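Local coordinates for hypothetical nigD-like protein (Bacteroides caccae, PDB 3QWN), which is of unknown function but, as a NigD-like protein, may serve as an immunity factor or antitoxin, at residues P177-Y187 with K201-D212; L107-L118 with R161-D169. All coordinates share one frame; numbering follows the deposited sequence.

Interaction 1: P177-Y187 with K201-D212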
loop_
_atom_site.group_PDB
_atom_site.type_symbol
_atom_site.label_atom_id
_atom_site.label_comp_id
_atom_site.label_asym_id
_atom_site.label_seq_id
_atom_site.Cartn_x
_atom_site.Cartn_y
_atom_site.Cartn_z
ATOM N N PRO A 177 8.305 -9.728 22.290
ATOM C CA PRO A 177 8.520 -10.455 21.024
ATOM C C PRO A 177 7.687 -11.729 20.888
ATOM O O PRO A 177 7.349 -12.369 21.894
ATOM C CB PRO A 177 10.014 -10.777 21.050
ATOM C CG PRO A 177 10.360 -10.854 22.497
ATOM C CD PRO A 177 9.384 -10.007 23.264
ATOM N N GLY A 178 7.389 -12.086 19.633
ATOM C CA GLY A 178 6.602 -13.267 19.283
ATOM C C GLY A 178 5.099 -13.050 19.328
ATOM O O GLY A 178 4.324 -14.001 19.170
ATOM N N GLN A 179 4.686 -11.784 19.551
ATOM C CA GLN A 179 3.312 -11.291 19.630
ATOM C C GLN A 179 2.616 -11.478 18.267
ATOM O O GLN A 179 3.143 -11.029 17.245
ATOM C CB GLN A 179 3.360 -9.801 20.039
ATOM C CG GLN A 179 2.031 -9.143 20.412
ATOM C CD GLN A 179 2.203 -7.648 20.629
ATOM O OE1 GLN A 179 2.842 -6.931 19.834
ATOM N NE2 GLN A 179 1.625 -7.139 21.711
ATOM N N LYS A 180 1.473 -12.199 18.263
ATOM C CA LYS A 180 0.657 -12.465 17.075
ATOM C C LYS A 180 -0.408 -11.384 16.958
ATOM O O LYS A 180 -1.274 -11.289 17.831
ATOM C CB LYS A 180 -0.018 -13.857 17.138
ATOM C CG LYS A 180 0.867 -15.060 16.917
ATOM C CD LYS A 180 0.053 -16.343 17.001
ATOM C CE LYS A 180 0.911 -17.555 17.260
ATOM N NZ LYS A 180 0.084 -18.758 17.538
ATOM N N ILE A 181 -0.341 -10.573 15.889
ATOM C CA ILE A 181 -1.280 -9.484 15.602
ATOM C C ILE A 181 -2.241 -9.937 14.489
ATOM O O ILE A 181 -1.824 -10.636 13.568
ATOM C CB ILE A 181 -0.481 -8.185 15.253
ATOM C CG1 ILE A 181 0.032 -7.537 16.551
ATOM C CG2 ILE A 181 -1.291 -7.158 14.451
ATOM C CD1 ILE A 181 1.387 -7.047 16.484
ATOM N N THR A 182 -3.529 -9.574 14.605
ATOM C CA THR A 182 -4.546 -9.907 13.611
ATOM C C THR A 182 -5.099 -8.612 13.015
ATOM O O THR A 182 -5.734 -7.830 13.720
ATOM C CB THR A 182 -5.653 -10.798 14.214
ATOM O OG1 THR A 182 -5.067 -11.973 14.771
ATOM C CG2 THR A 182 -6.700 -11.207 13.178
ATOM N N ILE A 183 -4.834 -8.371 11.735
ATOM C CA ILE A 183 -5.350 -7.170 11.082
ATOM C C ILE A 183 -6.678 -7.533 10.436
ATOM O O ILE A 183 -6.732 -8.462 9.630
ATOM C CB ILE A 183 -4.348 -6.539 10.074
ATOM C CG1 ILE A 183 -3.039 -6.113 10.801
ATOM C CG2 ILE A 183 -4.986 -5.363 9.294
ATOM C CD1 ILE A 183 -1.837 -6.410 10.032
ATOM N N LYS A 184 -7.743 -6.813 10.809
ATOM C CA LYS A 184 -9.080 -6.986 10.254
ATOM C C LYS A 184 -9.418 -5.718 9.463
ATOM O O LYS A 184 -9.654 -4.657 10.045
ATOM C CB LYS A 184 -10.092 -7.291 11.353
ATOM C CG LYS A 184 -9.873 -8.655 11.982
ATOM C CD LYS A 184 -10.973 -8.986 12.948
ATOM C CE LYS A 184 -10.707 -10.275 13.683
ATOM N NZ LYS A 184 -11.882 -10.677 14.478
ATOM N N PHE A 185 -9.366 -5.824 8.136
ATOM C CA PHE A 185 -9.567 -4.714 7.217
ATOM C C PHE A 185 -10.994 -4.666 6.657
ATOM O O PHE A 185 -11.485 -5.646 6.104
ATOM C CB PHE A 185 -8.535 -4.780 6.065
ATOM C CG PHE A 185 -8.699 -3.723 5.000
ATOM C CD1 PHE A 185 -8.292 -2.410 5.229
ATOM C CD2 PHE A 185 -9.262 -4.038 3.766
ATOM C CE1 PHE A 185 -8.454 -1.438 4.243
ATOM C CE2 PHE A 185 -9.410 -3.061 2.773
ATOM C CZ PHE A 185 -9.004 -1.768 3.021
ATOM N N LYS A 186 -11.637 -3.492 6.794
ATOM C CA LYS A 186 -12.969 -3.176 6.281
ATOM C C LYS A 186 -12.874 -2.055 5.252
ATOM O O LYS A 186 -11.952 -1.234 5.303
ATOM C CB LYS A 186 -13.912 -2.767 7.414
ATOM C CG LYS A 186 -14.533 -3.938 8.162
ATOM C CD LYS A 186 -15.442 -3.465 9.291
ATOM C CE LYS A 186 -15.721 -4.551 10.299
ATOM N NZ LYS A 186 -16.777 -4.153 11.270
ATOM N N TYR A 187 -13.823 -2.013 4.320
ATOM C CA TYR A 187 -13.848 -0.985 3.263
ATOM C C TYR A 187 -15.247 -0.918 2.670
ATOM O O TYR A 187 -15.956 -1.936 2.651
ATOM C CB TYR A 187 -12.795 -1.289 2.147
ATOM C CG TYR A 187 -13.115 -2.518 1.307
ATOM C CD1 TYR A 187 -12.972 -3.805 1.826
ATOM C CD2 TYR A 187 -13.579 -2.391 -0.002
ATOM C CE1 TYR A 187 -13.297 -4.932 1.067
ATOM C CE2 TYR A 187 -13.923 -3.512 -0.762
ATOM C CZ TYR A 187 -13.765 -4.780 -0.233
ATOM O OH TYR A 187 -14.037 -5.875 -1.032
ATOM N N LYS A 201 -15.406 -8.711 4.418
ATOM C CA LYS A 201 -14.818 -9.822 3.645
ATOM C C LYS A 201 -13.422 -10.228 4.158
ATOM O O LYS A 201 -13.148 -11.416 4.266
ATOM C CB LYS A 201 -14.728 -9.406 2.152
ATOM C CG LYS A 201 -14.135 -10.438 1.222
ATOM C CD LYS A 201 -14.132 -9.990 -0.235
ATOM C CE LYS A 201 -13.519 -11.075 -1.106
ATOM N NZ LYS A 201 -13.913 -10.945 -2.532
ATOM N N TYR A 202 -12.551 -9.249 4.466
ATOM C CA TYR A 202 -11.164 -9.493 4.879
ATOM C C TYR A 202 -10.966 -9.460 6.427
ATOM O O TYR A 202 -9.828 -9.338 6.910
ATOM C CB TYR A 202 -10.231 -8.508 4.142
ATOM C CG TYR A 202 -10.343 -8.642 2.628
ATOM C CD1 TYR A 202 -9.956 -9.813 1.980
ATOM C CD2 TYR A 202 -10.853 -7.601 1.847
ATOM C CE1 TYR A 202 -10.114 -9.964 0.601
ATOM C CE2 TYR A 202 -10.995 -7.735 0.462
ATOM C CZ TYR A 202 -10.616 -8.918 -0.160
ATOM O OH TYR A 202 -10.742 -9.067 -1.532
ATOM N N CYS A 203 -12.077 -9.634 7.189
ATOM C CA CYS A 203 -12.114 -9.658 8.652
ATOM C C CYS A 203 -12.208 -11.077 9.178
ATOM O O CYS A 203 -11.955 -11.301 10.362
ATOM C CB CYS A 203 -13.281 -8.835 9.169
ATOM S SG CYS A 203 -13.105 -7.068 8.912
ATOM N N ASN A 204 -12.650 -12.020 8.325
ATOM C CA ASN A 204 -12.845 -13.402 8.725
ATOM C C ASN A 204 -11.903 -14.320 7.934
ATOM O O ASN A 204 -12.114 -14.520 6.729
ATOM C CB ASN A 204 -14.316 -13.798 8.556
ATOM C CG ASN A 204 -15.267 -12.734 9.070
ATOM O OD1 ASN A 204 -15.423 -12.510 10.272
ATOM N ND2 ASN A 204 -15.854 -11.984 8.165
ATOM N N PRO A 205 -10.810 -14.833 8.573
ATOM C CA PRO A 205 -10.410 -14.656 9.992
ATOM C C PRO A 205 -9.551 -13.404 10.261
ATOM O O PRO A 205 -9.261 -13.103 11.412
ATOM C CB PRO A 205 -9.585 -15.916 10.253
ATOM C CG PRO A 205 -8.883 -16.166 8.932
ATOM C CD PRO A 205 -9.861 -15.716 7.855
ATOM N N GLY A 206 -9.163 -12.700 9.206
ATOM C CA GLY A 206 -8.293 -11.533 9.256
ATOM C C GLY A 206 -6.884 -11.920 8.859
ATOM O O GLY A 206 -6.616 -13.099 8.635
ATOM N N PHE A 207 -5.958 -10.954 8.789
ATOM C CA PHE A 207 -4.564 -11.231 8.413
ATOM C C PHE A 207 -3.706 -11.386 9.677
ATOM O O PHE A 207 -3.533 -10.429 10.437
ATOM C CB PHE A 207 -3.991 -10.142 7.476
ATOM C CG PHE A 207 -4.849 -9.763 6.283
ATOM C CD1 PHE A 207 -4.747 -10.450 5.083
ATOM C CD2 PHE A 207 -5.720 -8.683 6.345
ATOM C CE1 PHE A 207 -5.530 -10.084 3.980
ATOM C CE2 PHE A 207 -6.519 -8.343 5.252
ATOM C CZ PHE A 207 -6.422 -9.046 4.080
ATOM N N GLU A 208 -3.214 -12.608 9.929
ATOM C CA GLU A 208 -2.394 -12.903 11.104
ATOM C C GLU A 208 -0.921 -12.829 10.763
ATOM O O GLU A 208 -0.479 -13.337 9.729
ATOM C CB GLU A 208 -2.735 -14.269 11.679
ATOM C CG GLU A 208 -2.600 -14.315 13.187
ATOM C CD GLU A 208 -2.844 -15.681 13.791
ATOM O OE1 GLU A 208 -4.016 -16.118 13.819
ATOM O OE2 GLU A 208 -1.859 -16.318 14.226
ATOM N N TYR A 209 -0.158 -12.173 11.623
ATOM C CA TYR A 209 1.274 -12.017 11.407
ATOM C C TYR A 209 2.004 -11.741 12.733
ATOM O O TYR A 209 1.405 -11.238 13.692
ATOM C CB TYR A 209 1.537 -10.920 10.356
ATOM C CG TYR A 209 1.830 -9.543 10.892
ATOM C CD1 TYR A 209 0.830 -8.770 11.469
ATOM C CD2 TYR A 209 3.084 -8.968 10.734
ATOM C CE1 TYR A 209 1.097 -7.489 11.958
ATOM C CE2 TYR A 209 3.359 -7.682 11.195
ATOM C CZ TYR A 209 2.368 -6.949 11.825
ATOM O OH TYR A 209 2.662 -5.687 12.300
ATOM N N VAL A 210 3.290 -12.114 12.784
ATOM C CA VAL A 210 4.159 -11.903 13.937
ATOM C C VAL A 210 5.222 -10.877 13.508
ATOM O O VAL A 210 6.088 -11.222 12.695
ATOM C CB VAL A 210 4.770 -13.226 14.468
ATOM C CG1 VAL A 210 5.714 -12.964 15.636
ATOM C CG2 VAL A 210 3.684 -14.210 14.879
ATOM N N PRO A 211 5.149 -9.605 13.984
ATOM C CA PRO A 211 6.142 -8.603 13.541
ATOM C C PRO A 211 7.549 -8.860 14.120
ATOM O O PRO A 211 7.942 -8.247 15.121
ATOM C CB PRO A 211 5.546 -7.267 14.009
ATOM C CG PRO A 211 4.652 -7.619 15.130
ATOM C CD PRO A 211 4.161 -9.021 14.917
ATOM N N ASP A 212 8.308 -9.780 13.478
ATOM C CA ASP A 212 9.676 -10.151 13.872
ATOM C C ASP A 212 10.512 -10.534 12.638
ATOM O O ASP A 212 10.066 -10.380 11.498
ATOM C CB ASP A 212 9.678 -11.310 14.907
ATOM C CG ASP A 212 9.244 -10.968 16.333
ATOM O OD1 ASP A 212 9.667 -9.912 16.852
ATOM O OD2 ASP A 212 8.573 -11.808 16.965
HETATM O O HOH W 1 -13.772 -11.455 12.729
HETATM O O HOH W 2 -13.043 -6.405 4.346
#
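With CG2 anti to the backbone N and CG1 beside it (chi1 -79°), Ile181 lays its CG2 methyl 3.5 Å from CE1 of Tyr209, the two side chains running alongside each other. Ile183, rotated in nearly the same way (chi1 -61°), meets the same Tyr209 ring with its CD1. The setting is an antiparallel beta hairpin of the C-terminal beta-sandwich domain, and it illustrates how a strand pair can begin as a regular ladder and lose its regular bonding at a corner while the chains stay close. Ile181–Tyr209 and Ile183–Phe207 are hydrogen-bonded pairs, the latter including Phe207 N to Ile183 O at 2.7 Å. Between them the non-hydrogen-bonded pair Thr182–Glu208 puts its side chains on the other face, away from the Leu112 and Leu168 that pack on Ile183. Around cis-Pro205 the second strand turns a corner. There one water accepts from Tyr202 N and donates to Phe185 O, joining the backbones, while a second accepts from the Lys184 ammonium and donates to Cys203 O. Cys203 SG touches Lys186 CG at 3.5 Å, and the rings of Tyr187 and Tyr202 meet rim to rim. At the far end Pro211, centre of an inverse gamma turn, rests its CG 3.6 Å from Ile181 CD1, while its CD sits over one face of the Tyr209 ring, 4.0 Å above the plane and displaced toward the rim.

Interaction 2: L107-L118 with R161-D169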
loop_
_atom_site.group_PDB
_atom_site.type_symbol
_atom_site.label_atom_id
_atom_site.label_comp_id
_atom_site.label_asym_id
_atom_site.label_seq_id
_atom_site.Cartn_x
_atom_site.Cartn_y
_atom_site.Cartn_z
ATOM N N LEU A 107 -0.216 -9.414 3.089
ATOM C CA LEU A 107 0.841 -8.948 3.971
ATOM C C LEU A 107 2.191 -9.189 3.278
ATOM O O LEU A 107 2.393 -10.240 2.653
ATOM C CB LEU A 107 0.782 -9.672 5.313
ATOM C CG LEU A 107 -0.398 -9.391 6.226
ATOM C CD1 LEU A 107 -0.393 -10.369 7.376
ATOM C CD2 LEU A 107 -0.380 -7.954 6.746
ATOM N N GLY A 108 3.077 -8.210 3.361
ATOM C CA GLY A 108 4.394 -8.346 2.775
ATOM C C GLY A 108 5.348 -7.227 3.112
ATOM O O GLY A 108 5.002 -6.050 2.977
ATOM N N ARG A 109 6.574 -7.611 3.500
ATOM C CA ARG A 109 7.711 -6.746 3.819
ATOM C C ARG A 109 7.380 -5.570 4.763
ATOM O O ARG A 109 7.800 -4.435 4.535
ATOM C CB ARG A 109 8.399 -6.250 2.534
ATOM C CG ARG A 109 9.870 -6.626 2.676
ATOM C CD ARG A 109 10.684 -6.588 1.431
ATOM N NE ARG A 109 11.099 -7.913 0.965
ATOM C CZ ARG A 109 12.365 -8.301 0.830
ATOM N NH1 ARG A 109 13.357 -7.486 1.176
ATOM N NH2 ARG A 109 12.648 -9.509 0.357
ATOM N N GLY A 110 6.674 -5.882 5.839
ATOM C CA GLY A 110 6.304 -4.915 6.865
ATOM C C GLY A 110 5.094 -4.061 6.562
ATOM O O GLY A 110 4.780 -3.153 7.329
ATOM N N TYR A 111 4.400 -4.346 5.449
ATOM C CA TYR A 111 3.206 -3.613 5.046
ATOM C C TYR A 111 1.988 -4.523 4.818
ATOM O O TYR A 111 2.127 -5.740 4.613
ATOM C CB TYR A 111 3.474 -2.874 3.741
ATOM C CG TYR A 111 4.599 -1.872 3.750
ATOM C CD1 TYR A 111 4.365 -0.537 4.073
ATOM C CD2 TYR A 111 5.867 -2.219 3.297
ATOM C CE1 TYR A 111 5.395 0.406 4.059
ATOM C CE2 TYR A 111 6.895 -1.282 3.235
ATOM C CZ TYR A 111 6.653 0.036 3.607
ATOM O OH TYR A 111 7.664 0.972 3.501
ATOM N N LEU A 112 0.789 -3.897 4.797
ATOM C CA LEU A 112 -0.453 -4.502 4.355
ATOM C C LEU A 112 -0.656 -3.914 2.939
ATOM O O LEU A 112 -0.996 -2.743 2.816
ATOM C CB LEU A 112 -1.639 -4.248 5.319
ATOM C CG LEU A 112 -3.020 -4.718 4.797
ATOM C CD1 LEU A 112 -3.148 -6.245 4.823
ATOM C CD2 LEU A 112 -4.170 -4.035 5.542
ATOM N N ASN A 113 -0.329 -4.688 1.880
ATOM C CA ASN A 113 -0.404 -4.209 0.495
ATOM C C ASN A 113 -1.741 -4.513 -0.143
ATOM O O ASN A 113 -2.366 -5.511 0.174
ATOM C CB ASN A 113 0.715 -4.797 -0.368
ATOM C CG ASN A 113 2.015 -4.828 0.360
ATOM O OD1 ASN A 113 2.648 -3.827 0.514
ATOM N ND2 ASN A 113 2.338 -5.930 0.991
HETATM N N MSE A 114 -2.187 -3.624 -1.001
HETATM C CA MSE A 114 -3.438 -3.815 -1.688
HETATM C C MSE A 114 -3.464 -3.054 -2.971
HETATM O O MSE A 114 -2.882 -1.965 -3.084
HETATM C CB MSE A 114 -4.686 -3.467 -0.829
HETATM C CG MSE A 114 -4.918 -1.985 -0.559
HETATM SE SE MSE A 114 -6.259 -1.747 0.891
HETATM C CE MSE A 114 -5.156 -2.370 2.376
ATOM N N ILE A 115 -4.161 -3.673 -3.938
ATOM C CA ILE A 115 -4.477 -3.131 -5.247
ATOM C C ILE A 115 -5.976 -2.887 -5.225
ATOM O O ILE A 115 -6.758 -3.814 -4.983
ATOM C CB ILE A 115 -4.046 -4.054 -6.398
ATOM C CG1 ILE A 115 -2.539 -4.376 -6.324
ATOM C CG2 ILE A 115 -4.439 -3.429 -7.727
ATOM C CD1 ILE A 115 -2.060 -5.428 -7.366
ATOM N N LEU A 116 -6.371 -1.635 -5.436
ATOM C CA LEU A 116 -7.777 -1.265 -5.467
ATOM C C LEU A 116 -8.214 -0.941 -6.869
ATOM O O LEU A 116 -7.400 -0.528 -7.691
ATOM C CB LEU A 116 -8.048 -0.043 -4.561
ATOM C CG LEU A 116 -7.575 -0.095 -3.104
ATOM C CD1 LEU A 116 -7.861 1.225 -2.413
ATOM C CD2 LEU A 116 -8.226 -1.265 -2.333
ATOM N N ASN A 117 -9.499 -1.121 -7.148
ATOM C CA ASN A 117 -10.081 -0.663 -8.399
ATOM C C ASN A 117 -11.074 0.424 -8.048
ATOM O O ASN A 117 -11.933 0.253 -7.170
ATOM C CB ASN A 117 -10.717 -1.755 -9.275
ATOM C CG ASN A 117 -11.055 -1.199 -10.639
ATOM O OD1 ASN A 117 -10.165 -0.903 -11.462
ATOM N ND2 ASN A 117 -12.336 -0.894 -10.847
ATOM N N LEU A 118 -10.908 1.554 -8.716
ATOM C CA LEU A 118 -11.678 2.784 -8.584
ATOM C C LEU A 118 -12.347 3.124 -9.885
ATOM O O LEU A 118 -11.826 2.796 -10.951
ATOM C CB LEU A 118 -10.677 3.932 -8.273
ATOM C CG LEU A 118 -10.326 4.243 -6.851
ATOM C CD1 LEU A 118 -9.457 3.153 -6.245
ATOM C CD2 LEU A 118 -9.559 5.520 -6.812
ATOM N N ARG A 161 -6.660 1.704 -11.212
ATOM C CA ARG A 161 -6.099 1.038 -10.047
ATOM C C ARG A 161 -5.404 2.015 -9.158
ATOM O O ARG A 161 -4.831 3.008 -9.635
ATOM C CB ARG A 161 -5.096 -0.039 -10.457
ATOM C CG ARG A 161 -5.771 -1.302 -10.966
ATOM C CD ARG A 161 -4.778 -2.403 -11.189
ATOM N NE ARG A 161 -5.474 -3.639 -11.539
ATOM C CZ ARG A 161 -4.907 -4.834 -11.558
ATOM N NH1 ARG A 161 -3.624 -4.973 -11.240
ATOM N NH2 ARG A 161 -5.621 -5.906 -11.869
ATOM N N ALA A 162 -5.462 1.744 -7.857
ATOM C CA ALA A 162 -4.764 2.487 -6.814
ATOM C C ALA A 162 -3.969 1.486 -6.007
ATOM O O ALA A 162 -4.371 0.334 -5.874
ATOM C CB ALA A 162 -5.724 3.271 -5.956
ATOM N N TYR A 163 -2.814 1.911 -5.529
ATOM C CA TYR A 163 -1.902 1.043 -4.811
ATOM C C TYR A 163 -1.624 1.605 -3.434
ATOM O O TYR A 163 -1.198 2.741 -3.322
ATOM C CB TYR A 163 -0.599 0.890 -5.628
ATOM C CG TYR A 163 -0.856 0.409 -7.039
ATOM C CD1 TYR A 163 -1.015 -0.949 -7.320
ATOM C CD2 TYR A 163 -0.965 1.313 -8.099
ATOM C CE1 TYR A 163 -1.249 -1.398 -8.630
ATOM C CE2 TYR A 163 -1.214 0.876 -9.408
ATOM C CZ TYR A 163 -1.326 -0.477 -9.672
ATOM O OH TYR A 163 -1.533 -0.887 -10.972
ATOM N N LEU A 164 -1.873 0.802 -2.391
ATOM C CA LEU A 164 -1.635 1.170 -0.998
ATOM C C LEU A 164 -0.674 0.186 -0.315
ATOM O O LEU A 164 -0.768 -1.009 -0.521
ATOM C CB LEU A 164 -2.976 1.195 -0.218
ATOM C CG LEU A 164 -3.788 2.494 -0.234
ATOM C CD1 LEU A 164 -4.442 2.753 -1.601
ATOM C CD2 LEU A 164 -4.843 2.447 0.802
ATOM N N SER A 165 0.227 0.695 0.518
ATOM C CA SER A 165 1.138 -0.099 1.334
ATOM C C SER A 165 1.024 0.477 2.716
ATOM O O SER A 165 1.532 1.574 2.960
ATOM C CB SER A 165 2.567 -0.046 0.800
ATOM O OG SER A 165 2.895 -1.173 0.006
ATOM N N VAL A 166 0.213 -0.159 3.567
ATOM C CA VAL A 166 -0.031 0.309 4.926
ATOM C C VAL A 166 1.142 -0.130 5.831
ATOM O O VAL A 166 1.275 -1.338 6.073
ATOM C CB VAL A 166 -1.396 -0.187 5.494
ATOM C CG1 VAL A 166 -1.679 0.456 6.842
ATOM C CG2 VAL A 166 -2.540 0.076 4.525
ATOM N N PRO A 167 1.965 0.819 6.374
ATOM C CA PRO A 167 3.071 0.416 7.285
ATOM C C PRO A 167 2.576 -0.214 8.587
ATOM O O PRO A 167 1.645 0.301 9.195
ATOM C CB PRO A 167 3.809 1.733 7.556
ATOM C CG PRO A 167 2.799 2.798 7.288
ATOM C CD PRO A 167 1.930 2.285 6.180
ATOM N N LEU A 168 3.199 -1.322 9.016
ATOM C CA LEU A 168 2.776 -2.042 10.221
ATOM C C LEU A 168 3.850 -2.048 11.330
ATOM O O LEU A 168 3.726 -2.793 12.306
ATOM C CB LEU A 168 2.375 -3.495 9.863
ATOM C CG LEU A 168 1.354 -3.707 8.760
ATOM C CD1 LEU A 168 1.277 -5.185 8.385
ATOM C CD2 LEU A 168 -0.000 -3.150 9.140
ATOM N N ASP A 169 4.860 -1.178 11.205
ATOM C CA ASP A 169 5.972 -1.043 12.156
ATOM C C ASP A 169 5.509 -0.607 13.554
ATOM O O ASP A 169 6.097 -1.053 14.547
ATOM C CB ASP A 169 7.025 -0.065 11.606
ATOM C CG ASP A 169 7.490 -0.420 10.203
ATOM O OD1 ASP A 169 7.994 -1.552 10.007
ATOM O OD2 ASP A 169 7.279 0.398 9.283
#
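This is a strand-to-strand contact near the middle of the molecule, in which the central strand of a three-stranded antiparallel sheet pairs with an outer one, in unbroken register from Tyr111 opposite Pro167 to Asn117 opposite Arg161. Leu112–Val166, Met114–Leu164 and Leu116–Ala162 are the hydrogen-bonded pairs, each closed by two backbone bonds; Leu116 N to Ala162 O, at 2.8 Å, is almost straight (178°). Gly110 O extends the ladder by taking Leu168 N, just where a type I' turn from Gly108 to Tyr111 reverses the chain. That hairpin and its partner strand make one layer of the NigD-like C-terminal beta sandwich, and the layer's two faces differ in character. On the face turned to the other sheet, selenomethionine Met114 crosses Leu164 with CG 3.7 Å from CB, and Leu116 CD1 meets Leu164 CD1 at 3.8 Å. Leu168 crosses Leu107 at about a right angle, CD1 to CD2 3.6 Å. The other face, which also carries Tyr111 and Ile115, holds a buried polar pair: Ser165 OG donates to Asn113 OD1 at 2.7 Å, in the carbonyl plane. Both oxygens also accept from Arg54, through NE for Ser165 and NH2 for Asn113, so each has a second partner from the region of the N-terminal OB family; Asn113 ND2 makes only a weak bond to Gly108 O and another to Trp106 O. Farther along, Ile115 lies beside Tyr163, while its CG2, anti to the backbone N (chi1 -56°), touches Arg161 CD at 3.6 Å, on an arginine chain extended as far as NE.

Past the N-terminal OB-like region, the chain passes through strand 101-108, turns tightly and returns antiparallel in strand 111-120. It then builds strands 127-133 and 142-150 of the opposing sheet before returning in strand 158-167, where interaction 2 closes a loop of 42 residues. Strand 181-190 follows, and its hairpin with strand 196-209 closes the shorter loop of interaction 1 near the C terminus. The two contacts are in series, neither nested nor crossed. They nevertheless meet through space, their centres about 14 Å apart: Phe185 CZ approaches Met114 SE to 3.5 Å, and Leu107 CD1 packs on Phe207 and Tyr209, joining the two sheets of the sandwich.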